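PDB 3RBY: uncharacterized protein YLR301W from Saccharomyces cerevisiae, which is of unknown function and not essential, but interacts with the protein HRR25 and may interact with SEC72. Local coordinates for residues S156-V161 and V240-A245; V161-Y166 and N234-E239; N187-L192 and L209-E214. All coordinates share one frame; numbering follows the deposited sequence.

In the fold
All three contacts reach the antiparallel sheet of the C-terminal half. Interaction 1 is the buried one: neighbouring strands 156-161 and 236-244 pair by backbone hydrogen bonds round a beta bulge. Interaction 2 carries the same two strands to the end of their pairing; the two contacts share V161, K160 O probably bonds to E239 N, and aliphatic and aromatic packing takes over beside a single direct backbone bond and a bridging water. Interaction 3, about 16 Å from interaction 2 between centres, lies on the surface at the strand 205-211 end of the sheet and relies on water and a tyrosine. Y166 of interaction 2 reaches it through E214.

Interaction 1: residues S156-V161 and V240-A245; sequences SIVLKV and VIEYHA
V158 O receives both I241 N and E242 N, the mark of a classic beta bulge in the antiparallel pairing of strands 156-161 and 236-244. I241 N lies 2.9 Å from V158 O; E242 N, at 3.4 Å from V158 O, is weakly bonded. Beyond the bulge the register is regular, S156 and H244 exchanging two nearly straight backbone bonds and V158 N donating a hydrogen bond to E242 O. The tight part lies on the face of S156, V158 and E242. E242 CG stands anti to the backbone N (chi1 179°) with the chain extended, which carries the carboxylate over V158 CG2 and up to S156. E242 OE1 lies 3.2 Å from V158 CG2 and is hydrogen-bonded to S28 OG, while E242 OE2 accepts D30 N as well as S156 OG, so this buried acid is held at both oxygens. On the other face I157 and Y243 run side by side, I157 CD1 lying 3.5 Å from Y243 CE1, and the phenol OH bonds to Y222 O. L159 CG meets V240 CG2 at a looser 3.9 Å. The solvent side is at the margins. K160 touches I241 through its aliphatic part, K160 CB lying 3.9 Å from I241 CG2, before its end leads away; H244 is exposed, yet its NE2 is bonded to D30 OD1. S156 OG reaches E242 OE2 at 2.9 Å from above the carboxylate plane, 52° out of it.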
ATOM      1  N   SER A 156     -22.042   6.843  -2.219  1.00 38.97           N
ATOM      2  CA  SER A 156     -22.106   5.396  -2.415  1.00 36.06           C
ATOM      3  C   SER A 156     -23.350   5.097  -3.241  1.00 36.58           C
ATOM      4  O   SER A 156     -24.481   5.220  -2.748  1.00 37.26           O
ATOM      5  CB  SER A 156     -22.153   4.681  -1.065  1.00 34.66           C
ATOM      6  OG  SER A 156     -22.162   3.266  -1.211  1.00 31.98           O
ATOM      7  N   ILE A 157     -23.133   4.708  -4.497  1.00 35.37           N
ATOM      8  CA  ILE A 157     -24.219   4.565  -5.469  1.00 35.60           C
ATOM      9  C   ILE A 157     -24.097   3.251  -6.234  1.00 35.59           C
ATOM     10  O   ILE A 157     -23.016   2.894  -6.696  1.00 36.09           O
ATOM     11  CB  ILE A 157     -24.254   5.757  -6.467  1.00 38.34           C
ATOM     12  CG1 ILE A 157     -24.458   7.083  -5.712  1.00 39.97           C
ATOM     13  CG2 ILE A 157     -25.350   5.559  -7.511  1.00 36.74           C
ATOM     14  CD1 ILE A 157     -24.293   8.337  -6.577  1.00 36.31           C
ATOM     15  N   VAL A 158     -25.199   2.516  -6.346  1.00 36.53           N
ATOM     16  CA  VAL A 158     -25.175   1.237  -7.038  1.00 31.95           C
ATOM     17  C   VAL A 158     -26.337   1.159  -8.031  1.00 35.94           C
ATOM     18  O   VAL A 158     -27.479   1.481  -7.676  1.00 36.89           O
ATOM     19  CB  VAL A 158     -25.248   0.057  -6.045  1.00 30.14           C
ATOM     20  CG1 VAL A 158     -25.123  -1.288  -6.768  1.00 27.57           C
ATOM     21  CG2 VAL A 158     -24.161   0.183  -4.984  1.00 32.73           C
ATOM     22  N   LEU A 159     -26.037   0.766  -9.275  1.00 32.77           N
ATOM     23  CA  LEU A 159     -27.069   0.484 -10.272  1.00 33.51           C
ATOM     24  C   LEU A 159     -27.015  -0.987 -10.647  1.00 37.57           C
ATOM     25  O   LEU A 159     -25.937  -1.595 -10.722  1.00 33.19           O
ATOM     26  CB  LEU A 159     -26.939   1.355 -11.521  1.00 34.76           C
ATOM     27  CG  LEU A 159     -27.296   2.836 -11.356  1.00 37.88           C
ATOM     28  CD1 LEU A 159     -26.184   3.573 -10.629  1.00 39.89           C
ATOM     29  CD2 LEU A 159     -27.524   3.466 -12.711  1.00 34.40           C
ATOM     30  N   LYS A 160     -28.194  -1.558 -10.852  1.00 39.70           N
ATOM     31  CA  LYS A 160     -28.318  -2.963 -11.188  1.00 38.48           C
ATOM     32  C   LYS A 160     -29.154  -3.120 -12.454  1.00 39.30           C
ATOM     33  O   LYS A 160     -30.197  -2.475 -12.623  1.00 38.73           O
ATOM     34  CB  LYS A 160     -28.982  -3.704 -10.030  1.00 38.85           C
ATOM     35  CG  LYS A 160     -28.874  -5.222 -10.070  1.00 38.91           C
ATOM     36  CD  LYS A 160     -29.424  -5.787  -8.742  1.00 43.34           C
ATOM     37  CE  LYS A 160     -29.394  -7.321  -8.692  1.00 45.69           C
ATOM     38  NZ  LYS A 160     -30.359  -7.936  -9.646  1.00 49.53           N
ATOM     39  N   VAL A 161     -28.698  -3.994 -13.339  1.00 40.87           N
ATOM     40  CA  VAL A 161     -29.367  -4.193 -14.618  1.00 46.12           C
ATOM     41  C   VAL A 161     -30.712  -4.857 -14.410  1.00 49.13           C
ATOM     42  O   VAL A 161     -30.814  -5.879 -13.708  1.00 46.09           O
ATOM     43  CB  VAL A 161     -28.507  -5.037 -15.593  1.00 44.05           C
ATOM     44  CG1 VAL A 161     -29.348  -6.055 -16.338  1.00 49.76           C
ATOM     45  CG2 VAL A 161     -27.808  -4.132 -16.569  1.00 45.72           C
ATOM     46  N   VAL A 240     -31.392   2.116 -10.006  1.00 35.59           N
ATOM     47  CA  VAL A 240     -30.572   2.599  -8.894  1.00 37.09           C
ATOM     48  C   VAL A 240     -31.040   1.916  -7.612  1.00 36.45           C
ATOM     49  O   VAL A 240     -32.078   2.293  -7.051  1.00 36.76           O
ATOM     50  CB  VAL A 240     -30.738   4.113  -8.688  1.00 36.80           C
ATOM     51  CG1 VAL A 240     -30.017   4.542  -7.403  1.00 37.17           C
ATOM     52  CG2 VAL A 240     -30.226   4.894  -9.903  1.00 31.63           C
ATOM     53  N   ILE A 241     -30.300   0.919  -7.136  1.00 34.90           N
ATOM     54  CA  ILE A 241     -30.748   0.181  -5.941  1.00 34.41           C
ATOM     55  C   ILE A 241     -30.138   0.722  -4.647  1.00 33.24           C
ATOM     56  O   ILE A 241     -30.448   0.254  -3.538  1.00 35.41           O
ATOM     57  CB  ILE A 241     -30.459  -1.320  -6.068  1.00 29.29           C
ATOM     58  CG1 ILE A 241     -28.939  -1.560  -6.067  1.00 32.45           C
ATOM     59  CG2 ILE A 241     -31.106  -1.874  -7.333  1.00 32.09           C
ATOM     60  CD1 ILE A 241     -28.516  -3.048  -6.026  1.00 31.25           C
ATOM     61  N   GLU A 242     -29.253   1.699  -4.800  1.00 31.97           N
ATOM     62  CA  GLU A 242     -28.612   2.356  -3.670  1.00 33.21           C
ATOM     63  C   GLU A 242     -28.204   3.772  -4.102  1.00 37.19           C
ATOM     64  O   GLU A 242     -27.626   3.970  -5.190  1.00 36.60           O
ATOM     65  CB  GLU A 242     -27.386   1.555  -3.203  1.00 33.24           C
ATOM     66  CG  GLU A 242     -26.650   2.199  -2.020  1.00 33.50           C
ATOM     67  CD  GLU A 242     -25.453   1.378  -1.535  1.00 31.05           C
ATOM     68  OE1 GLU A 242     -25.280   0.217  -1.980  1.00 32.43           O
ATOM     69  OE2 GLU A 242     -24.676   1.895  -0.701  1.00 35.27           O
ATOM     70  N   TYR A 243     -28.517   4.757  -3.265  1.00 35.72           N
ATOM     71  CA  TYR A 243     -28.164   6.136  -3.564  1.00 36.02           C
ATOM     72  C   TYR A 243     -27.873   6.951  -2.301  1.00 38.47           C
ATOM     73  O   TYR A 243     -28.729   7.706  -1.826  1.00 39.96           O
ATOM     74  CB  TYR A 243     -29.277   6.802  -4.382  1.00 35.75           C
ATOM     75  CG  TYR A 243     -28.812   8.020  -5.157  1.00 39.91           C
ATOM     76  CD1 TYR A 243     -28.169   7.877  -6.384  1.00 43.08           C
ATOM     77  CD2 TYR A 243     -29.010   9.309  -4.663  1.00 41.32           C
ATOM     78  CE1 TYR A 243     -27.736   8.985  -7.109  1.00 43.39           C
ATOM     79  CE2 TYR A 243     -28.579  10.435  -5.382  1.00 48.32           C
ATOM     80  CZ  TYR A 243     -27.944  10.263  -6.605  1.00 49.71           C
ATOM     81  OH  TYR A 243     -27.517  11.367  -7.329  1.00 54.50           O
ATOM     82  N   HIS A 244     -26.666   6.803  -1.761  1.00 35.35           N
ATOM     83  CA  HIS A 244     -26.230   7.643  -0.647  1.00 39.23           C
ATOM     84  C   HIS A 244     -25.335   8.759  -1.166  1.00 39.37           C
ATOM     85  O   HIS A 244     -24.123   8.575  -1.302  1.00 41.70           O
ATOM     86  CB  HIS A 244     -25.472   6.827   0.412  1.00 34.61           C
ATOM     87  CG  HIS A 244     -26.244   5.668   0.947  1.00 37.94           C
ATOM     88  ND1 HIS A 244     -27.400   5.824   1.688  1.00 36.18           N
ATOM     89  CD2 HIS A 244     -26.032   4.333   0.862  1.00 33.82           C
ATOM     90  CE1 HIS A 244     -27.863   4.638   2.033  1.00 35.91           C
ATOM     91  NE2 HIS A 244     -27.048   3.712   1.546  1.00 33.63           N
ATOM     92  N   ALA A 245     -25.930   9.912  -1.459  1.00 42.76           N
ATOM     93  CA  ALA A 245     -25.173  11.091  -1.892  1.00 49.62           C
ATOM     94  C   ALA A 245     -24.151  11.541  -0.834  1.00 56.19           C
ATOM     95  O   ALA A 245     -24.340  11.346   0.381  1.00 60.97           O
ATOM     96  CB  ALA A 245     -26.125  12.245  -2.250  1.00 52.87           C
ATOM     97  OXT ALA A 245     -23.102  12.103  -1.167  1.00 53.81           O
TER

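Interaction 2: residues V161-Y166 and N234-E239; sequences VTDEAY and NGLNWE
V161 lies over one face of the W238 indole, with CG2 above the six-membered ring and the two side chains slanting across each other; the closeness of the methyl to the ring is doubtful. V161 CG2 also meets L236 CD1 at 3.5 Å, so this one methyl touches both the indole and the leucine. L236 turns its other methyl to the loop: L236 CD2 lies 3.8 Å from Y166 CD2. The D163 side chain crosses that of L236 at about a right angle, D163 OD2 coming within 3.3 Å of L236 CD2. L236 CD1, meanwhile, sits above one face of the Y166 ring, displaced toward its rim. The more polar margin belongs to T162, whose N makes a nearly straight bond of 3.0 Å to N237 O (172° at the hydrogen), approaching from above the carbonyl plane. With T162 OG1 set between the backbone N and the carbonyl carbon (chi1 64°), the hydroxyl comes back to the same oxygen in a weak second bond, and T162 CG2 is turned to E239 CB at 3.5 Å. D163 is held at both carboxylate oxygens. D163 OD1 accepts A165 N at 2.7 Å, closing an Asx turn that shapes the loop, while D163 OD2 accepts a hydrogen bond from a water that itself accepts N237 N at 3.0 Å. That water thus ties the turn to the strand where direct backbone pairing is absent. W238 NE1 is hydrogen-bonded to K217 O and Y166 OH to E214 OE1. The whole contact closes one end of the pairing of strands 156-161 and 236-244, its loop leading on into strand 166-173, while L181 of strand 176-183 packs against V161, Y166 and L236.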
ATOM      1  N   VAL A 161     -28.698  -3.994 -13.339  1.00 40.87           N
ATOM      2  CA  VAL A 161     -29.367  -4.193 -14.618  1.00 46.12           C
ATOM      3  C   VAL A 161     -30.712  -4.857 -14.410  1.00 49.13           C
ATOM      4  O   VAL A 161     -30.814  -5.879 -13.708  1.00 46.09           O
ATOM      5  CB  VAL A 161     -28.507  -5.037 -15.593  1.00 44.05           C
ATOM      6  CG1 VAL A 161     -29.348  -6.055 -16.338  1.00 49.76           C
ATOM      7  CG2 VAL A 161     -27.808  -4.132 -16.569  1.00 45.72           C
ATOM      8  N   THR A 162     -31.739  -4.299 -15.051  1.00 48.83           N
ATOM      9  CA  THR A 162     -33.095  -4.839 -14.993  1.00 54.93           C
ATOM     10  C   THR A 162     -33.570  -5.299 -16.374  1.00 59.79           C
ATOM     11  O   THR A 162     -34.555  -4.793 -16.910  1.00 63.73           O
ATOM     12  CB  THR A 162     -34.091  -3.804 -14.436  1.00 50.26           C
ATOM     13  OG1 THR A 162     -34.164  -2.681 -15.324  1.00 50.30           O
ATOM     14  CG2 THR A 162     -33.652  -3.329 -13.060  1.00 44.90           C
ATOM     15  N   ASP A 163     -32.851  -6.267 -16.935  1.00 57.07           N
ATOM     16  CA  ASP A 163     -33.141  -6.840 -18.242  1.00 56.83           C
ATOM     17  C   ASP A 163     -32.972  -8.349 -18.079  1.00 57.79           C
ATOM     18  O   ASP A 163     -32.117  -8.800 -17.312  1.00 60.01           O
ATOM     19  CB  ASP A 163     -32.158  -6.287 -19.278  1.00 59.53           C
ATOM     20  CG  ASP A 163     -32.488  -6.719 -20.692  1.00 59.52           C
ATOM     21  OD1 ASP A 163     -32.352  -7.931 -20.994  1.00 58.51           O
ATOM     22  OD2 ASP A 163     -32.871  -5.841 -21.505  1.00 56.83           O
ATOM     23  N   GLU A 164     -33.798  -9.136 -18.754  1.00 58.84           N
ATOM     24  CA  GLU A 164     -33.763 -10.579 -18.547  1.00 57.72           C
ATOM     25  C   GLU A 164     -32.566 -11.210 -19.240  1.00 62.03           C
ATOM     26  O   GLU A 164     -32.093 -12.271 -18.837  1.00 63.78           O
ATOM     27  CB  GLU A 164     -35.068 -11.228 -19.026  1.00 69.75           C
ATOM     28  CG  GLU A 164     -35.639 -10.635 -20.317  1.00 71.45           C
ATOM     29  CD  GLU A 164     -36.611 -11.578 -21.038  1.00 81.67           C
ATOM     30  OE1 GLU A 164     -36.727 -11.464 -22.278  1.00 87.59           O
ATOM     31  OE2 GLU A 164     -37.255 -12.430 -20.377  1.00 78.60           O
ATOM     32  N   ALA A 165     -32.082 -10.550 -20.289  1.00 57.25           N
ATOM     33  CA  ALA A 165     -30.973 -11.066 -21.087  1.00 56.29           C
ATOM     34  C   ALA A 165     -29.588 -10.724 -20.521  1.00 56.95           C
ATOM     35  O   ALA A 165     -28.565 -11.193 -21.047  1.00 52.48           O
ATOM     36  CB  ALA A 165     -31.091 -10.578 -22.529  1.00 52.95           C
ATOM     37  N   TYR A 166     -29.554  -9.913 -19.463  1.00 54.25           N
ATOM     38  CA  TYR A 166     -28.283  -9.411 -18.940  1.00 50.23           C
ATOM     39  C   TYR A 166     -28.176  -9.447 -17.433  1.00 51.10           C
ATOM     40  O   TYR A 166     -29.167  -9.275 -16.722  1.00 52.71           O
ATOM     41  CB  TYR A 166     -28.085  -7.961 -19.344  1.00 47.30           C
ATOM     42  CG  TYR A 166     -27.745  -7.738 -20.789  1.00 52.13           C
ATOM     43  CD1 TYR A 166     -26.423  -7.771 -21.222  1.00 48.57           C
ATOM     44  CD2 TYR A 166     -28.738  -7.461 -21.716  1.00 49.67           C
ATOM     45  CE1 TYR A 166     -26.104  -7.553 -22.547  1.00 49.34           C
ATOM     46  CE2 TYR A 166     -28.434  -7.235 -23.038  1.00 48.67           C
ATOM     47  CZ  TYR A 166     -27.115  -7.283 -23.452  1.00 52.09           C
ATOM     48  OH  TYR A 166     -26.806  -7.058 -24.778  1.00 52.46           O
ATOM     49  N   ASN A 234     -28.684   3.299 -23.924  1.00 50.26           N
ATOM     50  CA  ASN A 234     -28.754   2.573 -25.196  1.00 50.39           C
ATOM     51  C   ASN A 234     -29.664   1.350 -25.121  1.00 46.90           C
ATOM     52  O   ASN A 234     -29.241   0.221 -25.402  1.00 44.29           O
ATOM     53  CB  ASN A 234     -27.348   2.166 -25.676  1.00 52.16           C
ATOM     54  CG  ASN A 234     -26.617   3.309 -26.370  1.00 64.07           C
ATOM     55  OD1 ASN A 234     -25.558   3.749 -25.918  1.00 67.26           O
ATOM     56  ND2 ASN A 234     -27.180   3.793 -27.481  1.00 64.82           N
ATOM     57  N   GLY A 235     -30.908   1.575 -24.720  1.00 48.23           N
ATOM     58  CA  GLY A 235     -31.876   0.493 -24.644  1.00 53.39           C
ATOM     59  C   GLY A 235     -31.758  -0.453 -23.453  1.00 53.88           C
ATOM     60  O   GLY A 235     -32.679  -1.244 -23.205  1.00 56.92           O
ATOM     61  N   LEU A 236     -30.643  -0.392 -22.718  1.00 50.75           N
ATOM     62  CA  LEU A 236     -30.492  -1.206 -21.505  1.00 49.61           C
ATOM     63  C   LEU A 236     -30.927  -0.438 -20.244  1.00 47.11           C
ATOM     64  O   LEU A 236     -30.435   0.666 -19.960  1.00 44.46           O
ATOM     65  CB  LEU A 236     -29.056  -1.695 -21.348  1.00 44.87           C
ATOM     66  CG  LEU A 236     -28.839  -3.207 -21.201  1.00 49.08           C
ATOM     67  CD1 LEU A 236     -27.998  -3.511 -19.989  1.00 45.35           C
ATOM     68  CD2 LEU A 236     -30.141  -3.987 -21.135  1.00 49.98           C
ATOM     69  N   ASN A 237     -31.863  -1.025 -19.500  1.00 47.77           N
ATOM     70  CA  ASN A 237     -32.369  -0.412 -18.274  1.00 44.01           C
ATOM     71  C   ASN A 237     -31.590  -0.853 -17.044  1.00 43.23           C
ATOM     72  O   ASN A 237     -31.256  -2.029 -16.882  1.00 44.66           O
ATOM     73  CB  ASN A 237     -33.848  -0.719 -18.087  1.00 47.66           C
ATOM     74  CG  ASN A 237     -34.711  -0.076 -19.152  1.00 54.97           C
ATOM     75  OD1 ASN A 237     -34.242   0.769 -19.915  1.00 52.29           O
ATOM     76  ND2 ASN A 237     -35.981  -0.466 -19.207  1.00 52.31           N
ATOM     77  N   TRP A 238     -31.282   0.112 -16.195  1.00 42.10           N
ATOM     78  CA  TRP A 238     -30.688  -0.177 -14.911  1.00 41.50           C
ATOM     79  C   TRP A 238     -31.561   0.468 -13.871  1.00 41.57           C
ATOM     80  O   TRP A 238     -32.177   1.504 -14.138  1.00 41.80           O
ATOM     81  CB  TRP A 238     -29.299   0.434 -14.812  1.00 38.27           C
ATOM     82  CG  TRP A 238     -28.360  -0.090 -15.833  1.00 41.83           C
ATOM     83  CD1 TRP A 238     -28.408   0.118 -17.189  1.00 37.23           C
ATOM     84  CD2 TRP A 238     -27.216  -0.912 -15.589  1.00 37.12           C
ATOM     85  NE1 TRP A 238     -27.363  -0.540 -17.802  1.00 38.74           N
ATOM     86  CE2 TRP A 238     -26.613  -1.174 -16.843  1.00 40.81           C
ATOM     87  CE3 TRP A 238     -26.643  -1.453 -14.436  1.00 36.81           C
ATOM     88  CZ2 TRP A 238     -25.455  -1.952 -16.967  1.00 37.34           C
ATOM     89  CZ3 TRP A 238     -25.502  -2.233 -14.555  1.00 36.64           C
ATOM     90  CH2 TRP A 238     -24.917  -2.475 -15.816  1.00 39.15           C
ATOM     91  N   GLU A 239     -31.590  -0.136 -12.685  1.00 39.32           N
ATOM     92  CA  GLU A 239     -32.271   0.437 -11.534  1.00 40.78           C
ATOM     93  C   GLU A 239     -31.228   0.902 -10.516  1.00 33.07           C
ATOM     94  O   GLU A 239     -30.273   0.174 -10.214  1.00 37.29           O
ATOM     95  CB  GLU A 239     -33.200  -0.611 -10.901  1.00 38.11           C
ATOM     96  CG  GLU A 239     -34.174  -0.041  -9.868  1.00 46.44           C
ATOM     97  CD  GLU A 239     -34.829  -1.123  -9.002  1.00 53.88           C
ATOM     98  OE1 GLU A 239     -35.404  -0.767  -7.938  1.00 52.65           O
ATOM     99  OE2 GLU A 239     -34.756  -2.325  -9.378  1.00 50.71           O
TER
HETATM  100  O   HOH W   1     -33.315  -3.326 -20.707  1.00 57.21           O

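Interaction 3: residues N187-L192 and L209-E214; sequences NTIEGL and LSYGKE
Y211 holds CG anti to its own N (chi1 -179°), and this extends the phenol from strand 205-211 to I189 and L192. Its ring is turned by chi2 of -84°, bringing I189 O to the ring edge, near its plane. The I189 side chain crosses that of the tyrosine at about a right angle, I189 CG2 lying by the hydroxyl and 4.3 Å from Y211 CZ. L192 packs more loosely, L192 CB being 4.4 Å from Y211 CE1. The phenol OH is hydrogen-bonded to S48 O, and F51 meets the ring edge-to-face; an alanine in place of this tyrosine would probably leave S48 O without this donor and open a gap beside I189, L192 and F51. The segment 187-192 is the loop between strands 176-183 and 192-199, with a short 3-10 segment, 189-191, at whose end G191 N bonds to T188 O. The chain leaving strand 205-211 passes L192 at G212, whose CA comes to 3.4 Å from L192 O in a CA-H...O contact; a CB on G212 would clash with that oxygen. No direct hydrogen bond joins the two segments; the polar links run through water. One molecule, 3.0 Å from K213 N, accepts that N-H and lies within bonding range of E190 O and L192 O; another sits between E190 O and E214 OE2. Toward solvent, the E190 chain bends at chi2 (47°) so that E190 OE2 comes back to K213 CE, the two chains crossing at about a right angle. E190 OE2 lies 3.5 Å from K213 CE but 4.1 Å from K213 NZ, too far for a salt bridge, so any attraction between the charges is probably weak.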
ATOM      1  N   ASN A 187     -21.252 -18.187 -22.577  1.00 60.20           N
ATOM      2  CA  ASN A 187     -20.126 -18.668 -21.786  1.00 59.10           C
ATOM      3  C   ASN A 187     -18.795 -18.265 -22.407  1.00 55.37           C
ATOM      4  O   ASN A 187     -17.755 -18.853 -22.110  1.00 55.00           O
ATOM      5  CB  ASN A 187     -20.195 -20.187 -21.620  1.00 64.74           C
ATOM      6  CG  ASN A 187     -20.739 -20.884 -22.852  1.00 73.27           C
ATOM      7  OD1 ASN A 187     -21.176 -22.033 -22.787  1.00 73.75           O
ATOM      8  ND2 ASN A 187     -20.715 -20.191 -23.985  1.00 66.99           N
ATOM      9  N   THR A 188     -18.836 -17.257 -23.273  1.00 53.78           N
ATOM     10  CA  THR A 188     -17.639 -16.769 -23.941  1.00 55.65           C
ATOM     11  C   THR A 188     -17.256 -15.344 -23.526  1.00 54.93           C
ATOM     12  O   THR A 188     -18.096 -14.535 -23.102  1.00 54.31           O
ATOM     13  CB  THR A 188     -17.769 -16.811 -25.492  1.00 59.71           C
ATOM     14  OG1 THR A 188     -18.205 -15.535 -25.983  1.00 51.64           O
ATOM     15  CG2 THR A 188     -18.735 -17.915 -25.945  1.00 58.73           C
ATOM     16  N   ILE A 189     -15.968 -15.061 -23.674  1.00 53.13           N
ATOM     17  CA  ILE A 189     -15.374 -13.757 -23.425  1.00 51.54           C
ATOM     18  C   ILE A 189     -16.126 -12.656 -24.154  1.00 51.41           C
ATOM     19  O   ILE A 189     -16.018 -11.464 -23.826  1.00 48.77           O
ATOM     20  CB  ILE A 189     -13.913 -13.784 -23.911  1.00 53.81           C
ATOM     21  CG1 ILE A 189     -12.956 -13.853 -22.725  1.00 48.08           C
ATOM     22  CG2 ILE A 189     -13.601 -12.623 -24.871  1.00 58.35           C
ATOM     23  CD1 ILE A 189     -12.245 -15.193 -22.597  1.00 53.60           C
ATOM     24  N   GLU A 190     -16.884 -13.068 -25.159  1.00 52.30           N
ATOM     25  CA  GLU A 190     -17.630 -12.132 -25.982  1.00 54.88           C
ATOM     26  C   GLU A 190     -18.822 -11.582 -25.191  1.00 50.96           C
ATOM     27  O   GLU A 190     -19.356 -10.505 -25.484  1.00 49.95           O
ATOM     28  CB  GLU A 190     -18.093 -12.841 -27.264  1.00 59.78           C
ATOM     29  CG  GLU A 190     -17.989 -11.983 -28.502  1.00 66.19           C
ATOM     30  CD  GLU A 190     -16.650 -11.285 -28.580  1.00 73.23           C
ATOM     31  OE1 GLU A 190     -15.631 -11.997 -28.735  1.00 75.15           O
ATOM     32  OE2 GLU A 190     -16.613 -10.031 -28.459  1.00 73.45           O
ATOM     33  N   GLY A 191     -19.217 -12.329 -24.169  1.00 46.91           N
ATOM     34  CA  GLY A 191     -20.336 -11.939 -23.345  1.00 51.04           C
ATOM     35  C   GLY A 191     -19.987 -11.033 -22.178  1.00 52.03           C
ATOM     36  O   GLY A 191     -20.886 -10.672 -21.419  1.00 48.58           O
ATOM     37  N   LEU A 192     -18.713 -10.657 -22.023  1.00 47.80           N
ATOM     38  CA  LEU A 192     -18.315  -9.814 -20.880  1.00 44.93           C
ATOM     39  C   LEU A 192     -18.017  -8.339 -21.191  1.00 44.13           C
ATOM     40  O   LEU A 192     -17.454  -8.007 -22.238  1.00 46.16           O
ATOM     41  CB  LEU A 192     -17.140 -10.432 -20.133  1.00 41.62           C
ATOM     42  CG  LEU A 192     -17.375 -11.864 -19.651  1.00 45.42           C
ATOM     43  CD1 LEU A 192     -16.069 -12.530 -19.230  1.00 42.54           C
ATOM     44  CD2 LEU A 192     -18.412 -11.905 -18.527  1.00 41.80           C
ATOM     45  N   LEU A 209     -10.034   1.732 -17.568  1.00 42.77           N
ATOM     46  CA  LEU A 209     -10.156   0.400 -18.115  1.00 40.08           C
ATOM     47  C   LEU A 209     -11.555   0.268 -18.712  1.00 44.17           C
ATOM     48  O   LEU A 209     -12.525   0.863 -18.216  1.00 43.67           O
ATOM     49  CB  LEU A 209      -9.890  -0.614 -17.011  1.00 38.08           C
ATOM     50  CG  LEU A 209     -10.398  -2.045 -17.020  1.00 45.30           C
ATOM     51  CD1 LEU A 209      -9.987  -2.653 -15.694  1.00 44.27           C
ATOM     52  CD2 LEU A 209     -11.909  -2.108 -17.159  1.00 39.08           C
ATOM     53  N   SER A 210     -11.637  -0.466 -19.816  1.00 42.53           N
ATOM     54  CA  SER A 210     -12.878  -0.621 -20.561  1.00 46.24           C
ATOM     55  C   SER A 210     -12.770  -1.840 -21.462  1.00 50.91           C
ATOM     56  O   SER A 210     -12.036  -1.838 -22.450  1.00 51.61           O
ATOM     57  CB  SER A 210     -13.163   0.629 -21.395  1.00 45.40           C
ATOM     58  OG  SER A 210     -14.231   0.406 -22.299  1.00 52.99           O
ATOM     59  N   TYR A 211     -13.505  -2.885 -21.104  1.00 46.56           N
ATOM     60  CA  TYR A 211     -13.429  -4.157 -21.792  1.00 43.35           C
ATOM     61  C   TYR A 211     -14.811  -4.588 -22.261  1.00 47.46           C
ATOM     62  O   TYR A 211     -15.759  -4.611 -21.472  1.00 48.53           O
ATOM     63  CB  TYR A 211     -12.852  -5.214 -20.861  1.00 37.34           C
ATOM     64  CG  TYR A 211     -12.721  -6.563 -21.511  1.00 41.16           C
ATOM     65  CD1 TYR A 211     -13.795  -7.433 -21.554  1.00 40.80           C
ATOM     66  CD2 TYR A 211     -11.523  -6.967 -22.095  1.00 43.74           C
ATOM     67  CE1 TYR A 211     -13.690  -8.672 -22.149  1.00 43.32           C
ATOM     68  CE2 TYR A 211     -11.402  -8.218 -22.699  1.00 42.99           C
ATOM     69  CZ  TYR A 211     -12.495  -9.069 -22.725  1.00 46.51           C
ATOM     70  OH  TYR A 211     -12.393 -10.321 -23.315  1.00 46.57           O
ATOM     71  N   GLY A 212     -14.928  -4.918 -23.544  1.00 45.87           N
ATOM     72  CA  GLY A 212     -16.175  -5.451 -24.070  1.00 44.79           C
ATOM     73  C   GLY A 212     -16.832  -4.503 -25.058  1.00 46.54           C
ATOM     74  O   GLY A 212     -16.539  -3.301 -25.086  1.00 46.89           O
ATOM     75  N   LYS A 213     -17.738  -5.029 -25.873  1.00 44.73           N
ATOM     76  CA  LYS A 213     -18.287  -4.216 -26.943  1.00 46.87           C
ATOM     77  C   LYS A 213     -19.603  -3.513 -26.590  1.00 46.90           C
ATOM     78  O   LYS A 213     -20.066  -2.640 -27.343  1.00 48.96           O
ATOM     79  CB  LYS A 213     -18.404  -5.030 -28.237  1.00 52.01           C
ATOM     80  CG  LYS A 213     -18.887  -6.457 -28.035  1.00 63.16           C
ATOM     81  CD  LYS A 213     -19.532  -6.973 -29.314  1.00 65.78           C
ATOM     82  CE  LYS A 213     -19.691  -8.476 -29.283  1.00 68.93           C
ATOM     83  NZ  LYS A 213     -19.943  -8.962 -30.666  1.00 76.74           N
ATOM     84  N   GLU A 214     -20.183  -3.853 -25.439  1.00 45.15           N
ATOM     85  CA  GLU A 214     -21.446  -3.229 -25.025  1.00 49.05           C
ATOM     86  C   GLU A 214     -21.306  -2.199 -23.891  1.00 51.56           C
ATOM     87  O   GLU A 214     -22.297  -1.803 -23.252  1.00 47.59           O
ATOM     88  CB  GLU A 214     -22.450  -4.303 -24.645  1.00 48.70           C
ATOM     89  CG  GLU A 214     -22.547  -5.407 -25.666  1.00 49.48           C
ATOM     90  CD  GLU A 214     -23.835  -6.197 -25.547  1.00 49.23           C
ATOM     91  OE1 GLU A 214     -24.923  -5.650 -25.854  1.00 51.01           O
ATOM     92  OE2 GLU A 214     -23.754  -7.362 -25.127  1.00 47.46           O
TER
HETATM   93  O   HOH W   2     -21.098  -8.245 -24.752  1.00 46.58           O
HETATM   94  O   HOH W   3     -18.100  -7.892 -25.251  1.00 51.30           O